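Local coordinates for protein Alp7A (Bacillus subtilis, PDB 5EC0) that binds ADP as a plasmid-encoded, actin-like protein of the bacterial cytoskeleton and probably forms filaments that segregate its plasmid, at residues L299-E311 with V333-Y346. Sequence-based numbering, arbitrary orientation.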
loop_
_atom_site.group_PDB
_atom_site.type_symbol
_atom_site.label_atom_id
_atom_site.label_comp_id
_atom_site.label_asym_id
_atom_site.label_seq_id
_atom_site.Cartn_x
_atom_site.Cartn_y
_atom_site.Cartn_z
ATOM N N LEU A 299 -19.510 1.179 -10.517
ATOM C CA LEU A 299 -18.714 1.876 -9.521
ATOM C C LEU A 299 -19.594 2.767 -8.646
ATOM O O LEU A 299 -19.304 2.961 -7.465
ATOM C CB LEU A 299 -17.621 2.705 -10.182
ATOM C CG LEU A 299 -16.486 1.902 -10.824
ATOM C CD1 LEU A 299 -15.340 2.826 -11.263
ATOM C CD2 LEU A 299 -15.976 0.815 -9.872
ATOM N N LYS A 300 -20.657 3.311 -9.224
ATOM C CA LYS A 300 -21.537 4.193 -8.467
ATOM C C LYS A 300 -22.292 3.383 -7.425
ATOM O O LYS A 300 -22.425 3.822 -6.281
ATOM C CB LYS A 300 -22.511 4.935 -9.377
ATOM C CG LYS A 300 -23.170 6.148 -8.705
ATOM C CD LYS A 300 -24.319 6.693 -9.540
ATOM C CE LYS A 300 -25.128 7.732 -8.777
ATOM N NZ LYS A 300 -26.319 8.125 -9.575
ATOM N N GLU A 301 -22.772 2.201 -7.824
ATOM C CA GLU A 301 -23.387 1.245 -6.890
ATOM C C GLU A 301 -22.494 0.988 -5.684
ATOM O O GLU A 301 -22.927 1.137 -4.537
ATOM C CB GLU A 301 -23.678 -0.106 -7.561
ATOM C CG GLU A 301 -24.706 -0.100 -8.673
ATOM C CD GLU A 301 -24.767 -1.439 -9.392
ATOM O OE1 GLU A 301 -24.419 -2.468 -8.764
ATOM O OE2 GLU A 301 -25.134 -1.455 -10.587
ATOM N N TYR A 302 -21.254 0.584 -5.961
ATOM C CA TYR A 302 -20.290 0.276 -4.919
ATOM C C TYR A 302 -20.057 1.487 -4.014
ATOM O O TYR A 302 -20.051 1.369 -2.794
ATOM C CB TYR A 302 -18.959 -0.202 -5.533
ATOM C CG TYR A 302 -17.955 -0.638 -4.487
ATOM C CD1 TYR A 302 -18.076 -1.876 -3.853
ATOM C CD2 TYR A 302 -16.898 0.196 -4.115
ATOM C CE1 TYR A 302 -17.160 -2.278 -2.876
ATOM C CE2 TYR A 302 -15.983 -0.192 -3.141
ATOM C CZ TYR A 302 -16.125 -1.433 -2.522
ATOM O OH TYR A 302 -15.238 -1.838 -1.556
ATOM N N THR A 303 -19.883 2.653 -4.622
ATOM C CA THR A 303 -19.642 3.889 -3.881
ATOM C C THR A 303 -20.811 4.208 -2.937
ATOM O O THR A 303 -20.609 4.644 -1.799
ATOM C CB THR A 303 -19.392 5.064 -4.857
ATOM O OG1 THR A 303 -18.237 4.776 -5.656
ATOM C CG2 THR A 303 -19.162 6.375 -4.111
ATOM N N GLU A 304 -22.035 3.965 -3.399
ATOM C CA GLU A 304 -23.211 4.184 -2.568
ATOM C C GLU A 304 -23.142 3.299 -1.316
ATOM O O GLU A 304 -23.452 3.743 -0.213
ATOM C CB GLU A 304 -24.499 3.946 -3.377
ATOM C CG GLU A 304 -25.118 5.269 -3.871
ATOM C CD GLU A 304 -26.007 5.124 -5.094
ATOM O OE1 GLU A 304 -26.048 4.028 -5.685
ATOM O OE2 GLU A 304 -26.668 6.116 -5.469
ATOM N N ILE A 305 -22.690 2.064 -1.479
ATOM C CA ILE A 305 -22.451 1.202 -0.330
ATOM C C ILE A 305 -21.335 1.780 0.571
ATOM O O ILE A 305 -21.456 1.765 1.790
ATOM C CB ILE A 305 -22.103 -0.235 -0.788
ATOM C CG1 ILE A 305 -23.312 -0.875 -1.489
ATOM C CG2 ILE A 305 -21.708 -1.099 0.391
ATOM C CD1 ILE A 305 -22.936 -1.971 -2.467
ATOM N N LYS A 306 -20.267 2.316 -0.018
ATOM C CA LYS A 306 -19.169 2.854 0.790
ATOM C C LYS A 306 -19.590 4.093 1.586
ATOM O O LYS A 306 -19.321 4.185 2.786
ATOM C CB LYS A 306 -17.948 3.187 -0.079
ATOM C CG LYS A 306 -17.324 2.024 -0.847
ATOM C CD LYS A 306 -16.811 0.896 0.050
ATOM C CE LYS A 306 -17.845 -0.211 0.209
ATOM N NZ LYS A 306 -17.384 -1.273 1.136
ATOM N N ILE A 307 -20.256 5.038 0.929
ATOM C CA ILE A 307 -20.655 6.265 1.602
ATOM C C ILE A 307 -21.547 5.929 2.790
ATOM O O ILE A 307 -21.376 6.481 3.874
ATOM C CB ILE A 307 -21.391 7.238 0.658
ATOM C CG1 ILE A 307 -20.477 7.674 -0.479
ATOM C CG2 ILE A 307 -21.848 8.479 1.416
ATOM C CD1 ILE A 307 -19.156 8.264 -0.005
ATOM N N ALA A 308 -22.476 4.997 2.583
ATOM C CA ALA A 308 -23.419 4.591 3.625
ATOM C C ALA A 308 -22.713 3.882 4.776
ATOM O O ALA A 308 -23.073 4.076 5.933
ATOM C CB ALA A 308 -24.513 3.693 3.040
ATOM N N GLN A 309 -21.713 3.060 4.459
ATOM C CA GLN A 309 -20.919 2.401 5.489
ATOM C C GLN A 309 -20.206 3.433 6.362
ATOM O O GLN A 309 -20.260 3.365 7.586
ATOM C CB GLN A 309 -19.887 1.454 4.870
ATOM C CG GLN A 309 -20.362 0.031 4.606
ATOM C CD GLN A 309 -19.267 -0.838 3.968
ATOM O OE1 GLN A 309 -18.113 -0.408 3.806
ATOM N NE2 GLN A 309 -19.629 -2.066 3.603
ATOM N N ALA A 310 -19.544 4.392 5.719
ATOM C CA ALA A 310 -18.763 5.399 6.423
ATOM C C ALA A 310 -19.655 6.255 7.302
ATOM O O ALA A 310 -19.321 6.556 8.452
ATOM C CB ALA A 310 -18.005 6.273 5.437
ATOM N N GLU A 311 -20.795 6.644 6.745
ATOM C CA GLU A 311 -21.783 7.426 7.468
ATOM C C GLU A 311 -22.244 6.678 8.723
ATOM O O GLU A 311 -22.421 7.277 9.783
ATOM C CB GLU A 311 -22.975 7.746 6.554
ATOM C CG GLU A 311 -24.027 8.673 7.172
ATOM C CD GLU A 311 -25.140 9.028 6.197
ATOM O OE1 GLU A 311 -24.868 9.060 4.976
ATOM O OE2 GLU A 311 -26.280 9.276 6.649
ATOM N N VAL A 333 -9.946 5.520 -7.446
ATOM C CA VAL A 333 -10.775 5.073 -8.557
ATOM C C VAL A 333 -12.203 5.619 -8.449
ATOM O O VAL A 333 -12.836 6.004 -9.452
ATOM C CB VAL A 333 -10.793 3.531 -8.606
ATOM C CG1 VAL A 333 -11.938 3.013 -9.454
ATOM C CG2 VAL A 333 -9.432 3.004 -9.101
ATOM N N LEU A 334 -12.680 5.682 -7.212
ATOM C CA LEU A 334 -14.050 6.056 -6.918
ATOM C C LEU A 334 -14.252 7.561 -6.813
ATOM O O LEU A 334 -15.354 8.015 -6.496
ATOM C CB LEU A 334 -14.508 5.398 -5.607
ATOM C CG LEU A 334 -14.626 3.877 -5.490
ATOM C CD1 LEU A 334 -15.338 3.544 -4.199
ATOM C CD2 LEU A 334 -15.366 3.276 -6.675
ATOM N N GLU A 335 -13.198 8.328 -7.064
ATOM C CA GLU A 335 -13.224 9.762 -6.788
ATOM C C GLU A 335 -14.403 10.482 -7.442
ATOM O O GLU A 335 -15.132 11.237 -6.789
ATOM C CB GLU A 335 -11.925 10.422 -7.241
ATOM C CG GLU A 335 -11.990 11.935 -7.108
ATOM C CD GLU A 335 -10.680 12.635 -7.417
ATOM O OE1 GLU A 335 -9.768 12.008 -8.002
ATOM O OE2 GLU A 335 -10.566 13.821 -7.055
ATOM N N GLU A 336 -14.581 10.240 -8.735
ATOM C CA GLU A 336 -15.697 10.803 -9.471
ATOM C C GLU A 336 -17.044 10.350 -8.872
ATOM O O GLU A 336 -17.964 11.161 -8.687
ATOM C CB GLU A 336 -15.589 10.407 -10.947
ATOM C CG GLU A 336 -16.744 10.854 -11.836
ATOM C CD GLU A 336 -16.693 10.205 -13.226
ATOM O OE1 GLU A 336 -15.801 9.363 -13.471
ATOM O OE2 GLU A 336 -17.544 10.533 -14.074
ATOM N N SER A 337 -17.139 9.060 -8.571
ATOM C CA SER A 337 -18.357 8.453 -8.044
ATOM C C SER A 337 -18.729 9.047 -6.697
ATOM O O SER A 337 -19.901 9.223 -6.371
ATOM C CB SER A 337 -18.175 6.939 -7.897
ATOM O OG SER A 337 -18.113 6.307 -9.162
ATOM N N ILE A 338 -17.704 9.333 -5.909
ATOM C CA ILE A 338 -17.890 9.874 -4.584
ATOM C C ILE A 338 -18.469 11.281 -4.689
ATOM O O ILE A 338 -19.380 11.651 -3.940
ATOM C CB ILE A 338 -16.575 9.868 -3.818
ATOM C CG1 ILE A 338 -16.208 8.420 -3.483
ATOM C CG2 ILE A 338 -16.675 10.732 -2.569
ATOM C CD1 ILE A 338 -14.755 8.206 -3.059
ATOM N N SER A 339 -17.969 12.051 -5.643
ATOM C CA SER A 339 -18.474 13.402 -5.843
ATOM C C SER A 339 -19.946 13.386 -6.261
ATOM O O SER A 339 -20.738 14.159 -5.748
ATOM C CB SER A 339 -17.631 14.133 -6.880
ATOM O OG SER A 339 -18.218 15.378 -7.197
ATOM N N VAL A 340 -20.315 12.473 -7.159
ATOM C CA VAL A 340 -21.687 12.359 -7.636
ATOM C C VAL A 340 -22.635 11.886 -6.533
ATOM O O VAL A 340 -23.705 12.469 -6.313
ATOM C CB VAL A 340 -21.798 11.367 -8.824
ATOM C CG1 VAL A 340 -23.264 11.213 -9.257
ATOM C CG2 VAL A 340 -20.929 11.816 -9.999
ATOM N N VAL A 341 -22.240 10.816 -5.850
ATOM C CA VAL A 341 -23.092 10.215 -4.840
ATOM C C VAL A 341 -23.300 11.151 -3.646
ATOM O O VAL A 341 -24.429 11.287 -3.158
ATOM C CB VAL A 341 -22.524 8.853 -4.352
ATOM C CG1 VAL A 341 -23.091 8.485 -2.985
ATOM C CG2 VAL A 341 -22.810 7.742 -5.387
ATOM N N THR A 342 -22.237 11.808 -3.183
ATOM C CA THR A 342 -22.376 12.656 -2.002
ATOM C C THR A 342 -23.217 13.893 -2.333
ATOM O O THR A 342 -23.959 14.399 -1.487
ATOM C CB THR A 342 -21.002 13.065 -1.404
ATOM O OG1 THR A 342 -20.176 13.663 -2.407
ATOM C CG2 THR A 342 -20.303 11.842 -0.859
ATOM N N GLU A 343 -23.137 14.349 -3.578
ATOM C CA GLU A 343 -23.951 15.473 -3.994
ATOM C C GLU A 343 -25.427 15.098 -4.034
ATOM O O GLU A 343 -26.273 15.901 -3.650
ATOM C CB GLU A 343 -23.513 15.996 -5.352
ATOM C CG GLU A 343 -24.237 17.284 -5.705
ATOM C CD GLU A 343 -23.943 17.762 -7.101
ATOM O OE1 GLU A 343 -22.778 18.119 -7.368
ATOM O OE2 GLU A 343 -24.882 17.793 -7.925
ATOM N N GLU A 344 -25.736 13.884 -4.491
ATOM C CA GLU A 344 -27.132 13.413 -4.539
ATOM C C GLU A 344 -27.704 13.240 -3.142
ATOM O O GLU A 344 -28.890 13.438 -2.910
ATOM C CB GLU A 344 -27.254 12.076 -5.284
ATOM C CG GLU A 344 -27.083 12.129 -6.793
ATOM C CD GLU A 344 -27.175 10.743 -7.428
ATOM O OE1 GLU A 344 -27.004 9.740 -6.697
ATOM O OE2 GLU A 344 -27.430 10.652 -8.648
ATOM N N ARG A 345 -26.834 12.865 -2.214
ATOM C CA ARG A 345 -27.248 12.429 -0.899
ATOM C C ARG A 345 -27.292 13.579 0.105
ATOM O O ARG A 345 -28.144 13.600 0.988
ATOM C CB ARG A 345 -26.297 11.327 -0.421
ATOM C CG ARG A 345 -26.907 10.298 0.497
ATOM C CD ARG A 345 -25.916 9.172 0.768
ATOM N NE ARG A 345 -26.172 8.517 2.047
ATOM C CZ ARG A 345 -27.070 7.553 2.221
ATOM N NH1 ARG A 345 -27.806 7.138 1.195
ATOM N NH2 ARG A 345 -27.239 7.013 3.419
ATOM N N TYR A 346 -26.378 14.538 -0.029
ATOM C CA TYR A 346 -26.262 15.605 0.964
ATOM C C TYR A 346 -26.387 17.013 0.378
ATOM O O TYR A 346 -26.381 18.007 1.115
ATOM C CB TYR A 346 -24.926 15.496 1.708
ATOM C CG TYR A 346 -24.594 14.114 2.243
ATOM C CD1 TYR A 346 -25.372 13.524 3.237
ATOM C CD2 TYR A 346 -23.487 13.408 1.769
ATOM C CE1 TYR A 346 -25.069 12.263 3.736
ATOM C CE2 TYR A 346 -23.169 12.151 2.264
ATOM C CZ TYR A 346 -23.965 11.579 3.248
ATOM O OH TYR A 346 -23.658 10.327 3.746
#
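Val-341 and Ile-307 interlock as reciprocal knobs into holes where helix 292-313 crosses helix 335-346. The Val-341 side chain enters among Lys-300, Thr-303, Glu-304 and Ile-307: its CG2 branch lies 3.7 Å from Lys-300 CG, while CG1 turns to Ile-307 CG1. Ile-307 answers by pushing into the pocket of Ile-338, Val-341, Thr-342 and Arg-345. With CG1 anti to the carbonyl carbon (chi1 -62°), which leaves CG2 anti to the backbone N, Ile-307 spreads two branches, CG2 coming within 4.0 Å of Tyr-346 CE2 and CD1 reaching the methyl of Thr-342. Beta-branched residues suit both places because they have few rotamers in a helix and offer two branches to fill a hole.

Nearer the start of helix 335-346 the packing turns small and close. Thr-303 sets its hydroxyl against Ser-337, Thr-303 OG1 to Ser-337 CB 3.1 Å, and its methyl CG2 against Ile-338 CG1 at 3.6 Å. That hydroxyl is paid for within its own helix by Leu-299 O, which also accepts from Thr-303 N on the other face of its carbonyl plane. Beside it, Leu-334 CD1 lies at the edge of the Tyr-302 ring, 3.7 Å from Tyr-302 CD2, the side chains crossing at about a right angle.

The long charged residues work at the margin. Lys-300, extended throughout, passes over Val-341 so that NZ makes a salt bridge to Glu-344 OE2 at 2.9 Å, on its syn side but 25° out of the carboxylate plane. The approach of Glu-304 to that same carboxylate is probably eased by this lysine.

Ile-307 and Ile-338 both rest on Tyr-326 of strand 322-327. Segments 299-311 and 335-346, crossing at -64°, thus pack against the sheet of an actin-like ATPase domain, and Val-333, just ahead of helix 335-346, touches the bound ADP and joins the pair to the nucleotide pocket.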